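Long-range contacts in N-acetyltransferase (Trypanosoma brucei, PDB 3I3G), which probably catalyses acetyl transfer from acetyl-CoA to D-glucosamine 6-phosphate, giving N-acetyl-D-glucosamine 6-phosphate, a step towards UDP-N-acetylglucosamine: residues 21-26 and 67-72; 79-84 and 119-124; 97-102 and 133-138. All coordinates share one frame; numbering follows the deposited sequence. Where two conformers were deposited one is given.

The three contacts follow one mixed sheet from its first strand to the last, in the strand order 21-25, 65-71, 76-86, 96-104, 132-137. Contact 1 pairs the first two strands, contact 2 lays helix 113-127 on the middle strand, and contact 3 joins the two strands which that helix connects. Contacts 1 and 2 have centres about 12 Å apart and share a salt bridge, Lys67 NZ to Asp120 OD2 at 2.5 Å. Contacts 2 and 3, centres about 9 Å apart, meet where strands 76-86 and 96-104 run side by side. Contact 3 lies at the splay of strands 96-104 and 132-137, where acetyl-CoA probably binds as in other GNAT enzymes; contact 1, its centre about 19 Å away, is at the far end of the sheet.

Contact 1: 21-26 and 67-72; sequences LELRVL and KVFCHQ
Leu21 CB packs 4.1 Å from Phe69 CD1, oblique to the ring, while its CD2 methyl leans over the backbone of Cys70. Glu22 and Cys70 form a hydrogen-bonded antiparallel pair, Glu22 N to Cys70 O and Cys70 N to Glu22 O both 3.0 Å. The Glu22 carboxylate turns along its own strand to Arg24 NE in a salt bridge, although its exact place is doubtful because it crowds Gln72 in the model. Leu23, with CG anti to the backbone N (chi1 180°), puts its CD1 methyl over the centre of the Phe69 ring, a CH-pi contact 4.1 Å from the centroid. Arg24 pairs with Val68 through straighter backbone bonds, Val68 N to Arg24 O being 2.8 Å. Its guanidinium makes a weak bond from NH2 to Cys70 SG at 3.4 Å. Near Val25, bends at chi2, chi3 and chi4 curl Lys67 back so that CE lies 3.5 Å from Arg24 C and NZ reaches Asp120 in a salt bridge and a water bound to Leu23 O. In the GNAT fold this is the antiparallel pairing of strand 21-25, outermost in this chain's sheet, with strand 65-71. One face, with Leu21, Leu23 and Phe69, is apolar and packs on helix 113-127; the other is mixed, with Val68 and Cys70 beside the Arg24 guanidinium, whose charge is met by Asp30 and Glu27, and less surely by Glu22.

Contact 2: 79-84 and 119-124; sequences GSASLM and MDLCEI
Strand 79-84 and helix 119-124 run nearly parallel, 19° between their N-to-C directions, with the axes 9.0 Å apart at closest approach. The nearest pair of CA atoms belongs to Leu83 and Leu121. Leu121 meets the strand with both methyls: CD1 lies 3.6 Å from Ala81 CB and also reaches the carbonyl oxygen of Ser82, whereas CD2 stands 3.9 Å from Leu83 CB. Its first torsion, chi1 -65°, sets CG anti to the carbonyl carbon, and the nearly extended chi2 then spreads the two methyls across the strand, CD2 on the side of strand 65-71, near Lys67. Such packing of a helix on the central strand of a mixed sheet belongs to the GNAT fold, in which helix 113-127 forms the crossover between strands 96-104 and 132-137. Leu121 touches Ile99 on one neighbouring strand and Lys67 on the other, so it bridges three strands. Leu83 supplies the second anchor. With CG anti to its backbone N (chi1 178°), it brings CD2 against the helix backbone, 3.6 Å from Leu121 O and 3.7 Å from Ile124 CG2. The Leu83 and Ile124 side chains slide past each other in opposite directions, meeting through these two methyls. On the other face of the strand, Ser82 points away from the helix, and its hydroxyl is hydrogen-bonded to Thr66 OG1. Leu117, one turn earlier in the helix than Leu121, also packs on Ala81.

Contact 3: 97-102 and 133-138; sequences GHIEDV and VILDSS
Strands 97-102 and 133-137 run parallel at first, 29° between their directions, and pair through two backbone bonds: Ile134 N to Gly97 O at 2.8 Å and Ile99 N to Ile134 O at 3.0 Å. Beyond Ile99 the direct ladder gives way to water. One water donates to Ile99 O and accepts from Asp136 N. A second donates to Glu100 OE2 and Asp136 OD2 and may, with Gln156 NE2 bonded to the same OD2, ease the nearness of two like charges. On one face His98 and Ile134 lie side by side. Ile134 has CG1 between its backbone N and carbonyl carbon (chi1 57°), which brings CG1 over the face of the imidazole, 4.2 Å from the centroid, while CD1 comes to 3.4 Å from His98 CE1. On the other face Ile99 CD1 packs 3.6 Å from Val133 CG1, and Ile99 CB lies 4.0 Å from Leu135 CB. Ile118 and Leu121 of helix 113-127 cover Ile99 there. The far edge of strand 132-137 pairs antiparallel with a strand of the second subunit. Asp101, in a salt bridge to Lys88 of that subunit, has left-handed backbone angles, consistent with the bulge known in this GNAT strand. Strand 96-104, helix 113-127 and strand 132-137 form a beta-alpha-beta crossover; where its strands part lies the cleft in which GNAT enzymes take up the pantetheine arm of acetyl-CoA, by analogy probably its site here.

Contact 1: 21-26 and 67-72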
ATOM      1  N   LEU A  21       2.598   9.266  28.228  1.00 22.29           N
ATOM      2  CA  LEU A  21       2.555   9.067  26.785  1.00 21.76           C
ATOM      3  C   LEU A  21       1.293   9.624  26.198  1.00 21.38           C
ATOM      4  O   LEU A  21       0.265   9.599  26.807  1.00 21.32           O
ATOM      5  CB  LEU A  21       2.598   7.600  26.435  1.00 21.80           C
ATOM      6  CG  LEU A  21       3.854   6.844  26.717  1.00 21.88           C
ATOM      7  CD1 LEU A  21       3.645   5.390  26.526  1.00 21.91           C
ATOM      8  CD2 LEU A  21       4.967   7.302  25.889  1.00 21.84           C
ATOM      9  N   GLU A  22       1.402  10.061  24.971  1.00 20.83           N
ATOM     10  CA  GLU A  22       0.237  10.542  24.247  1.00 20.43           C
ATOM     11  C   GLU A  22       0.217   9.979  22.833  1.00 19.89           C
ATOM     12  O   GLU A  22       1.238   9.971  22.144  1.00 19.72           O
ATOM     13  CB  GLU A  22       0.212  12.070  24.209  1.00 20.54           C
ATOM     14  CG  GLU A  22       1.450  12.699  23.601  1.00 21.26           C
ATOM     15  CD  GLU A  22       1.396  14.213  23.607  1.00 22.26           C
ATOM     16  OE1 GLU A  22       2.349  14.845  23.097  1.00 22.44           O
ATOM     17  OE2 GLU A  22       0.403  14.770  24.123  1.00 22.79           O
ATOM     18  N   LEU A  23      -0.948   9.500  22.415  1.00 19.34           N
ATOM     19  CA  LEU A  23      -1.131   8.994  21.063  1.00 18.82           C
ATOM     20  C   LEU A  23      -1.706  10.099  20.189  1.00 18.46           C
ATOM     21  O   LEU A  23      -2.798  10.599  20.451  1.00 18.41           O
ATOM     22  CB  LEU A  23      -2.066   7.785  21.071  1.00 18.83           C
ATOM     23  CG  LEU A  23      -2.369   7.127  19.724  1.00 18.90           C
ATOM     24  CD1 LEU A  23      -1.086   6.737  19.015  1.00 18.88           C
ATOM     25  CD2 LEU A  23      -3.264   5.915  19.918  1.00 19.07           C
ATOM     26  N   ARG A  24      -0.965  10.486  19.156  1.00 17.93           N
ATOM     27  CA  ARG A  24      -1.381  11.591  18.303  1.00 17.57           C
ATOM     28  C   ARG A  24      -0.794  11.490  16.898  1.00 17.25           C
ATOM     29  O   ARG A  24       0.015  10.608  16.611  1.00 17.13           O
ATOM     30  CB  ARG A  24      -0.986  12.927  18.937  1.00 17.51           C
ATOM     31  CG  ARG A  24       0.498  13.042  19.264  1.00 17.47           C
ATOM     32  CD  ARG A  24       0.852  14.442  19.743  1.00 17.21           C
ATOM     33  NE  ARG A  24       2.266  14.564  20.083  1.00 17.18           N
ATOM     34  CZ  ARG A  24       3.238  14.715  19.188  1.00 16.88           C
ATOM     35  NH1 ARG A  24       2.951  14.755  17.895  1.00 16.84           N
ATOM     36  NH2 ARG A  24       4.499  14.820  19.586  1.00 16.73           N
ATOM     37  N   VAL A  25      -1.209  12.402  16.026  1.00 17.03           N
ATOM     38  CA  VAL A  25      -0.702  12.435  14.660  0.50 16.89           C
ATOM     39  C   VAL A  25       0.716  12.992  14.622  1.00 16.82           C
ATOM     40  O   VAL A  25       1.070  13.872  15.407  1.00 16.75           O
ATOM     41  CB  VAL A  25      -1.600  13.289  13.745  0.50 16.93           C
ATOM     42  CG1 VAL A  25      -3.023  12.756  13.753  0.50 16.89           C
ATOM     43  CG2 VAL A  25      -1.564  14.746  14.178  0.50 16.81           C
ATOM     44  N   LEU A  26       1.523  12.470  13.705  1.00 16.71           N
ATOM     45  CA  LEU A  26       2.896  12.925  13.534  1.00 16.69           C
ATOM     46  C   LEU A  26       2.923  14.395  13.123  1.00 16.70           C
ATOM     47  O   LEU A  26       2.159  14.814  12.255  1.00 16.70           O
ATOM     48  CB  LEU A  26       3.593  12.079  12.470  1.00 16.72           C
ATOM     49  CG  LEU A  26       5.028  12.460  12.106  1.00 16.60           C
ATOM     50  CD1 LEU A  26       5.968  12.117  13.245  1.00 16.54           C
ATOM     51  CD2 LEU A  26       5.454  11.754  10.832  1.00 16.59           C
ATOM     52  N   LYS A  67       0.423   7.865  12.976  1.00 14.92           N
ATOM     53  CA  LYS A  67       0.153   8.051  14.393  1.00 14.86           C
ATOM     54  C   LYS A  67       1.390   7.658  15.185  1.00 14.72           C
ATOM     55  O   LYS A  67       2.059   6.680  14.858  1.00 14.61           O
ATOM     56  CB  LYS A  67      -1.044   7.207  14.831  1.00 14.93           C
ATOM     57  CG  LYS A  67      -2.322   7.493  14.058  1.00 15.26           C
ATOM     58  CD  LYS A  67      -2.737   8.950  14.194  1.00 16.08           C
ATOM     59  CE  LYS A  67      -3.191   9.272  15.608  1.00 16.41           C
ATOM     60  NZ  LYS A  67      -4.512   8.659  15.924  1.00 16.97           N
ATOM     61  N   VAL A  68       1.698   8.428  16.223  1.00 14.62           N
ATOM     62  CA  VAL A  68       2.881   8.163  17.029  1.00 14.65           C
ATOM     63  C   VAL A  68       2.572   8.211  18.519  1.00 14.73           C
ATOM     64  O   VAL A  68       1.649   8.899  18.956  1.00 14.68           O
ATOM     65  CB  VAL A  68       3.999   9.186  16.742  1.00 14.64           C
ATOM     66  CG1 VAL A  68       4.441   9.101  15.291  1.00 14.53           C
ATOM     67  CG2 VAL A  68       3.529  10.593  17.084  1.00 14.53           C
ATOM     68  N   PHE A  69       3.350   7.465  19.293  1.00 14.84           N
ATOM     69  CA  PHE A  69       3.351   7.619  20.737  1.00 15.05           C
ATOM     70  C   PHE A  69       4.496   8.541  21.117  1.00 15.25           C
ATOM     71  O   PHE A  69       5.633   8.341  20.686  1.00 15.12           O
ATOM     72  CB  PHE A  69       3.496   6.270  21.440  1.00 15.02           C
ATOM     73  CG  PHE A  69       2.186   5.619  21.773  1.00 15.00           C
ATOM     74  CD1 PHE A  69       1.385   6.130  22.781  1.00 14.91           C
ATOM     75  CD2 PHE A  69       1.756   4.499  21.084  1.00 14.90           C
ATOM     76  CE1 PHE A  69       0.177   5.536  23.093  1.00 15.00           C
ATOM     77  CE2 PHE A  69       0.551   3.901  21.393  1.00 14.67           C
ATOM     78  CZ  PHE A  69      -0.240   4.421  22.398  1.00 14.99           C
ATOM     79  N   CYS A  70       4.191   9.555  21.917  1.00 15.55           N
ATOM     80  CA  CYS A  70       5.189  10.536  22.314  1.00 16.02           C
ATOM     81  C   CYS A  70       5.288  10.644  23.829  1.00 16.20           C
ATOM     82  O   CYS A  70       4.276  10.739  24.524  1.00 16.29           O
ATOM     83  CB  CYS A  70       4.853  11.904  21.711  1.00 16.00           C
ATOM     84  SG  CYS A  70       5.896  13.275  22.282  1.00 16.79           S
ATOM     85  N   HIS A  71       6.514  10.612  24.337  1.00 16.47           N
ATOM     86  CA  HIS A  71       6.760  10.926  25.734  1.00 16.82           C
ATOM     87  C   HIS A  71       6.685  12.441  25.884  1.00 17.10           C
ATOM     88  O   HIS A  71       7.664  13.149  25.647  1.00 17.13           O
ATOM     89  CB  HIS A  71       8.128  10.404  26.170  1.00 16.74           C
ATOM     90  CG  HIS A  71       8.418  10.609  27.624  1.00 16.79           C
ATOM     91  ND1 HIS A  71       9.345  11.524  28.077  1.00 16.86           N
ATOM     92  CD2 HIS A  71       7.894  10.026  28.728  1.00 16.77           C
ATOM     93  CE1 HIS A  71       9.385  11.490  29.397  1.00 16.92           C
ATOM     94  NE2 HIS A  71       8.513  10.590  29.817  1.00 16.75           N
ATOM     95  N   GLN A  72       5.510  12.933  26.263  1.00 17.48           N
ATOM     96  CA  GLN A  72       5.234  14.369  26.270  1.00 17.87           C
ATOM     97  C   GLN A  72       6.316  15.236  26.914  1.00 17.80           C
ATOM     98  O   GLN A  72       6.697  16.265  26.358  1.00 17.89           O
ATOM     99  CB  GLN A  72       3.879  14.659  26.918  1.00 18.05           C
ATOM    100  CG  GLN A  72       2.766  14.924  25.920  1.00 19.22           C
ATOM    101  CD  GLN A  72       1.611  15.687  26.537  1.00 20.47           C
ATOM    102  OE1 GLN A  72       1.135  16.678  25.978  1.00 21.38           O
ATOM    103  NE2 GLN A  72       1.161  15.238  27.702  1.00 21.17           N
TER
HETATM  104  O   HOH W   1      -4.849  10.161  18.172  1.00 37.98           O

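Contact 2: 79-84 and 119-124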
ATOM      1  N   GLY A  79       6.960   5.299  19.480  1.00 13.07           N
ATOM      2  CA  GLY A  79       6.083   4.393  18.747  1.00 12.99           C
ATOM      3  C   GLY A  79       5.498   5.048  17.513  1.00 12.88           C
ATOM      4  O   GLY A  79       5.177   6.236  17.524  1.00 12.86           O
ATOM      5  N   SER A  80       5.360   4.273  16.442  1.00 12.92           N
ATOM      6  CA  SER A  80       4.802   4.798  15.203  1.00 12.92           C
ATOM      7  C   SER A  80       4.129   3.719  14.362  1.00 13.01           C
ATOM      8  O   SER A  80       4.550   2.561  14.358  1.00 12.95           O
ATOM      9  CB  SER A  80       5.886   5.492  14.376  1.00 12.90           C
ATOM     10  OG  SER A  80       5.341   6.048  13.190  1.00 12.71           O
ATOM     11  N   ALA A  81       3.083   4.121  13.649  1.00 13.13           N
ATOM     12  CA  ALA A  81       2.396   3.252  12.703  1.00 13.32           C
ATOM     13  C   ALA A  81       1.683   4.127  11.680  1.00 13.52           C
ATOM     14  O   ALA A  81       1.064   5.126  12.039  1.00 13.56           O
ATOM     15  CB  ALA A  81       1.406   2.354  13.423  1.00 13.32           C
ATOM     16  N   SER A  82       1.777   3.757  10.407  1.00 13.79           N
ATOM     17  CA  SER A  82       1.200   4.572   9.341  1.00 14.11           C
ATOM     18  C   SER A  82       0.036   3.872   8.648  1.00 14.43           C
ATOM     19  O   SER A  82      -0.015   2.644   8.586  1.00 14.37           O
ATOM     20  CB  SER A  82       2.271   4.962   8.322  1.00 14.10           C
ATOM     21  OG  SER A  82       3.239   5.818   8.906  1.00 13.96           O
ATOM     22  N   LEU A  83      -0.893   4.666   8.125  1.00 14.87           N
ATOM     23  CA  LEU A  83      -2.085   4.132   7.479  1.00 15.35           C
ATOM     24  C   LEU A  83      -2.316   4.768   6.113  1.00 15.86           C
ATOM     25  O   LEU A  83      -2.322   5.991   5.976  1.00 15.88           O
ATOM     26  CB  LEU A  83      -3.313   4.350   8.366  1.00 15.23           C
ATOM     27  CG  LEU A  83      -4.649   3.884   7.785  1.00 15.13           C
ATOM     28  CD1 LEU A  83      -4.637   2.380   7.564  1.00 15.01           C
ATOM     29  CD2 LEU A  83      -5.808   4.289   8.688  1.00 15.18           C
ATOM     30  N   MET A  84      -2.505   3.925   5.105  1.00 16.60           N
ATOM     31  CA  MET A  84      -2.819   4.388   3.761  1.00 17.37           C
ATOM     32  C   MET A  84      -4.174   3.829   3.350  1.00 17.53           C
ATOM     33  O   MET A  84      -4.323   2.622   3.171  1.00 17.64           O
ATOM     34  CB  MET A  84      -1.745   3.933   2.773  1.00 17.57           C
ATOM     35  CG  MET A  84      -0.326   4.301   3.174  1.00 18.81           C
ATOM     36  SD  MET A  84       0.900   3.740   1.977  1.00 21.57           S
ATOM     37  CE  MET A  84       0.510   1.995   1.878  1.00 20.72           C
ATOM     38  N   MET A 119      -4.746  -0.916  16.817  1.00 17.70           N
ATOM     39  CA  MET A 119      -6.171  -0.738  17.079  1.00 18.08           C
ATOM     40  C   MET A 119      -6.636   0.643  16.632  1.00 17.96           C
ATOM     41  O   MET A 119      -7.697   0.784  16.024  1.00 17.92           O
ATOM     42  CB  MET A 119      -6.477  -0.945  18.564  1.00 18.34           C
ATOM     43  CG  MET A 119      -6.302  -2.378  19.041  1.00 19.49           C
ATOM     44  SD  MET A 119      -7.419  -3.532  18.217  1.00 23.00           S
ATOM     45  CE  MET A 119      -6.718  -3.573  16.569  1.00 22.21           C
ATOM     46  N   ASP A 120      -5.833   1.659  16.931  1.00 17.91           N
ATOM     47  CA  ASP A 120      -6.147   3.026  16.535  1.00 17.97           C
ATOM     48  C   ASP A 120      -6.339   3.121  15.025  1.00 17.99           C
ATOM     49  O   ASP A 120      -7.327   3.678  14.550  1.00 17.96           O
ATOM     50  CB  ASP A 120      -5.036   3.981  16.977  1.00 17.97           C
ATOM     51  CG  ASP A 120      -5.378   5.437  16.715  1.00 18.02           C
ATOM     52  OD1 ASP A 120      -6.435   5.899  17.194  1.00 18.08           O
ATOM     53  OD2 ASP A 120      -4.586   6.123  16.038  1.00 18.30           O
ATOM     54  N   LEU A 121      -5.386   2.574  14.276  1.00 18.07           N
ATOM     55  CA  LEU A 121      -5.437   2.625  12.820  1.00 18.29           C
ATOM     56  C   LEU A 121      -6.619   1.832  12.274  1.00 18.54           C
ATOM     57  O   LEU A 121      -7.210   2.202  11.258  1.00 18.52           O
ATOM     58  CB  LEU A 121      -4.125   2.120  12.214  1.00 18.18           C
ATOM     59  CG  LEU A 121      -2.890   2.966  12.524  1.00 18.04           C
ATOM     60  CD1 LEU A 121      -1.698   2.511  11.695  1.00 17.61           C
ATOM     61  CD2 LEU A 121      -3.182   4.439  12.280  1.00 18.11           C
ATOM     62  N   CYS A 122      -6.963   0.740  12.948  1.00 18.93           N
ATOM     63  CA  CYS A 122      -8.104  -0.072  12.541  1.00 19.34           C
ATOM     64  C   CYS A 122      -9.403   0.705  12.711  1.00 19.62           C
ATOM     65  O   CYS A 122     -10.310   0.603  11.886  1.00 19.64           O
ATOM     66  CB  CYS A 122      -8.160  -1.374  13.340  1.00 19.28           C
ATOM     67  SG  CYS A 122      -6.946  -2.607  12.836  1.00 19.48           S
ATOM     68  N   GLU A 123      -9.487   1.480  13.787  1.00 20.02           N
ATOM     69  CA  GLU A 123     -10.666   2.297  14.039  1.00 20.47           C
ATOM     70  C   GLU A 123     -10.801   3.384  12.977  1.00 20.55           C
ATOM     71  O   GLU A 123     -11.889   3.619  12.449  1.00 20.52           O
ATOM     72  CB  GLU A 123     -10.608   2.918  15.436  1.00 20.58           C
ATOM     73  CG  GLU A 123     -11.734   3.898  15.721  1.00 21.51           C
ATOM     74  CD  GLU A 123     -13.104   3.302  15.459  1.00 22.62           C
ATOM     75  OE1 GLU A 123     -13.266   2.074  15.632  1.00 23.25           O
ATOM     76  OE2 GLU A 123     -14.022   4.064  15.081  1.00 23.35           O
ATOM     77  N   ILE A 124      -9.692   4.045  12.665  1.00 20.67           N
ATOM     78  CA  ILE A 124      -9.686   5.047  11.610  1.00 20.87           C
ATOM     79  C   ILE A 124     -10.145   4.421  10.299  1.00 21.04           C
ATOM     80  O   ILE A 124     -11.003   4.965   9.605  1.00 21.05           O
ATOM     81  CB  ILE A 124      -8.290   5.666  11.422  1.00 20.81           C
ATOM     82  CG1 ILE A 124      -7.872   6.422  12.686  1.00 20.82           C
ATOM     83  CG2 ILE A 124      -8.280   6.593  10.216  1.00 20.89           C
ATOM     84  CD1 ILE A 124      -6.461   6.967  12.637  1.00 20.66           C
TER

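Contact 3: 97-102 and 133-138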
ATOM      1  N   GLY A  97      -7.655  -0.516   4.078  1.00 16.21           N
ATOM      2  CA  GLY A  97      -6.686   0.127   4.958  1.00 16.01           C
ATOM      3  C   GLY A  97      -5.343  -0.578   4.930  1.00 16.00           C
ATOM      4  O   GLY A  97      -5.234  -1.741   5.317  1.00 15.98           O
ATOM      5  N   HIS A  98      -4.319   0.130   4.464  1.00 15.86           N
ATOM      6  CA  HIS A  98      -2.969  -0.413   4.407  1.00 15.87           C
ATOM      7  C   HIS A  98      -2.132   0.128   5.558  1.00 15.84           C
ATOM      8  O   HIS A  98      -1.807   1.314   5.589  1.00 15.78           O
ATOM      9  CB  HIS A  98      -2.300  -0.048   3.081  1.00 15.96           C
ATOM     10  CG  HIS A  98      -2.984  -0.620   1.879  1.00 16.15           C
ATOM     11  ND1 HIS A  98      -2.498  -1.714   1.197  1.00 16.80           N
ATOM     12  CD2 HIS A  98      -4.115  -0.248   1.235  1.00 16.52           C
ATOM     13  CE1 HIS A  98      -3.301  -1.993   0.185  1.00 16.58           C
ATOM     14  NE2 HIS A  98      -4.289  -1.118   0.186  1.00 16.58           N
ATOM     15  N   ILE A  99      -1.789  -0.741   6.503  1.00 15.77           N
ATOM     16  CA  ILE A  99      -0.933  -0.353   7.619  1.00 15.76           C
ATOM     17  C   ILE A  99       0.533  -0.573   7.267  1.00 15.84           C
ATOM     18  O   ILE A  99       0.912  -1.637   6.775  1.00 15.79           O
ATOM     19  CB  ILE A  99      -1.291  -1.115   8.908  1.00 15.72           C
ATOM     20  CG1 ILE A  99      -2.663  -0.667   9.420  1.00 15.54           C
ATOM     21  CG2 ILE A  99      -0.230  -0.890   9.977  1.00 15.70           C
ATOM     22  CD1 ILE A  99      -3.075  -1.316  10.729  1.00 15.52           C
ATOM     23  N   GLU A 100       1.352   0.445   7.516  1.00 15.96           N
ATOM     24  CA  GLU A 100       2.755   0.420   7.124  1.00 16.29           C
ATOM     25  C   GLU A 100       3.675   0.845   8.261  1.00 16.19           C
ATOM     26  O   GLU A 100       3.272   1.585   9.157  1.00 16.13           O
ATOM     27  CB  GLU A 100       2.983   1.354   5.931  1.00 16.39           C
ATOM     28  CG  GLU A 100       2.342   0.895   4.633  1.00 17.31           C
ATOM     29  CD  GLU A 100       3.171  -0.149   3.915  1.00 18.41           C
ATOM     30  OE1 GLU A 100       4.415  -0.086   3.994  1.00 19.41           O
ATOM     31  OE2 GLU A 100       2.577  -1.030   3.263  1.00 19.29           O
ATOM     32  N   ASP A 101       4.868   0.337   8.258  1.00 16.23           N
ATOM     33  CA  ASP A 101       5.936   0.816   9.067  1.00 16.34           C
ATOM     34  C   ASP A 101       5.548   0.913  10.546  1.00 16.28           C
ATOM     35  O   ASP A 101       5.507   1.960  11.071  1.00 16.18           O
ATOM     36  CB  ASP A 101       6.392   2.171   8.560  1.00 16.48           C
ATOM     37  CG  ASP A 101       7.154   2.069   7.236  1.00 16.79           C
ATOM     38  OD1 ASP A 101       8.002   1.247   7.086  1.00 17.29           O
ATOM     39  OD2 ASP A 101       6.797   2.775   6.385  1.00 18.02           O
ATOM     40  N   VAL A 102       5.203  -0.209  11.147  1.00 16.28           N
ATOM     41  CA  VAL A 102       4.879  -0.280  12.564  1.00 16.34           C
ATOM     42  C   VAL A 102       6.161  -0.526  13.351  1.00 16.43           C
ATOM     43  O   VAL A 102       6.852  -1.520  13.130  1.00 16.37           O
ATOM     44  CB  VAL A 102       3.875  -1.410  12.857  1.00 16.37           C
ATOM     45  CG1 VAL A 102       3.518  -1.438  14.337  1.00 16.24           C
ATOM     46  CG2 VAL A 102       2.625  -1.244  12.003  1.00 16.23           C
ATOM     47  N   VAL A 133      -8.402  -4.446   6.675  1.00 18.33           N
ATOM     48  CA  VAL A 133      -7.109  -3.823   6.911  1.00 18.19           C
ATOM     49  C   VAL A 133      -6.025  -4.860   6.658  1.00 18.20           C
ATOM     50  O   VAL A 133      -6.104  -5.984   7.151  1.00 18.05           O
ATOM     51  CB  VAL A 133      -6.978  -3.298   8.354  1.00 18.17           C
ATOM     52  CG1 VAL A 133      -5.590  -2.717   8.582  1.00 18.14           C
ATOM     53  CG2 VAL A 133      -8.048  -2.255   8.643  1.00 18.12           C
ATOM     54  N   ILE A 134      -5.019  -4.485   5.877  1.00 18.27           N
ATOM     55  CA  ILE A 134      -3.939  -5.406   5.553  1.00 18.43           C
ATOM     56  C   ILE A 134      -2.575  -4.798   5.844  1.00 18.60           C
ATOM     57  O   ILE A 134      -2.414  -3.577   5.852  1.00 18.51           O
ATOM     58  CB  ILE A 134      -3.990  -5.849   4.079  1.00 18.42           C
ATOM     59  CG1 ILE A 134      -3.940  -4.632   3.154  1.00 18.43           C
ATOM     60  CG2 ILE A 134      -5.238  -6.678   3.816  1.00 18.30           C
ATOM     61  CD1 ILE A 134      -3.886  -4.984   1.682  1.00 18.83           C
ATOM     62  N   LEU A 135      -1.598  -5.664   6.084  1.00 18.88           N
ATOM     63  CA  LEU A 135      -0.237  -5.236   6.355  1.00 19.27           C
ATOM     64  C   LEU A 135       0.721  -6.394   6.107  1.00 19.60           C
ATOM     65  O   LEU A 135       0.310  -7.553   6.076  1.00 19.65           O
ATOM     66  CB  LEU A 135      -0.112  -4.731   7.795  1.00 19.15           C
ATOM     67  CG  LEU A 135      -0.499  -5.708   8.908  1.00 19.06           C
ATOM     68  CD1 LEU A 135       0.612  -6.719   9.145  1.00 18.85           C
ATOM     69  CD2 LEU A 135      -0.813  -4.959  10.188  1.00 18.57           C
ATOM     70  N   ASP A 136       1.997  -6.077   5.916  1.00 20.08           N
ATOM     71  CA  ASP A 136       3.010  -7.102   5.711  1.00 20.53           C
ATOM     72  C   ASP A 136       3.831  -7.288   6.977  1.00 20.79           C
ATOM     73  O   ASP A 136       4.379  -6.329   7.518  1.00 20.80           O
ATOM     74  CB  ASP A 136       3.916  -6.741   4.534  1.00 20.63           C
ATOM     75  CG  ASP A 136       3.189  -6.785   3.207  1.00 20.88           C
ATOM     76  OD1 ASP A 136       2.287  -7.636   3.050  1.00 21.30           O
ATOM     77  OD2 ASP A 136       3.521  -5.971   2.320  1.00 21.59           O
ATOM     78  N   SER A 137       3.913  -8.526   7.447  1.00 21.15           N
ATOM     79  CA  SER A 137       4.611  -8.816   8.690  1.00 21.56           C
ATOM     80  C   SER A 137       5.815  -9.718   8.478  1.00 21.87           C
ATOM     81  O   SER A 137       5.770 -10.657   7.684  1.00 21.84           O
ATOM     82  CB  SER A 137       3.659  -9.462   9.696  1.00 21.52           C
ATOM     83  OG  SER A 137       4.368  -9.947  10.822  1.00 21.65           O
ATOM     84  N   SER A 138       6.894  -9.423   9.193  1.00 22.30           N
ATOM     85  CA  SER A 138       8.040 -10.312   9.233  1.00 22.75           C
ATOM     86  C   SER A 138       7.632 -11.560  10.001  1.00 23.04           C
ATOM     87  O   SER A 138       6.574 -11.587  10.630  1.00 23.06           O
ATOM     88  CB  SER A 138       9.220  -9.634   9.926  1.00 22.69           C
ATOM     89  OG  SER A 138       8.900  -9.306  11.267  1.00 22.87           O
TER
HETATM   90  O   HOH W   2       2.647  -3.402   5.838  1.00 20.17           O
HETATM   91  O   HOH W   3       4.166  -3.727   3.569  1.00 35.30           O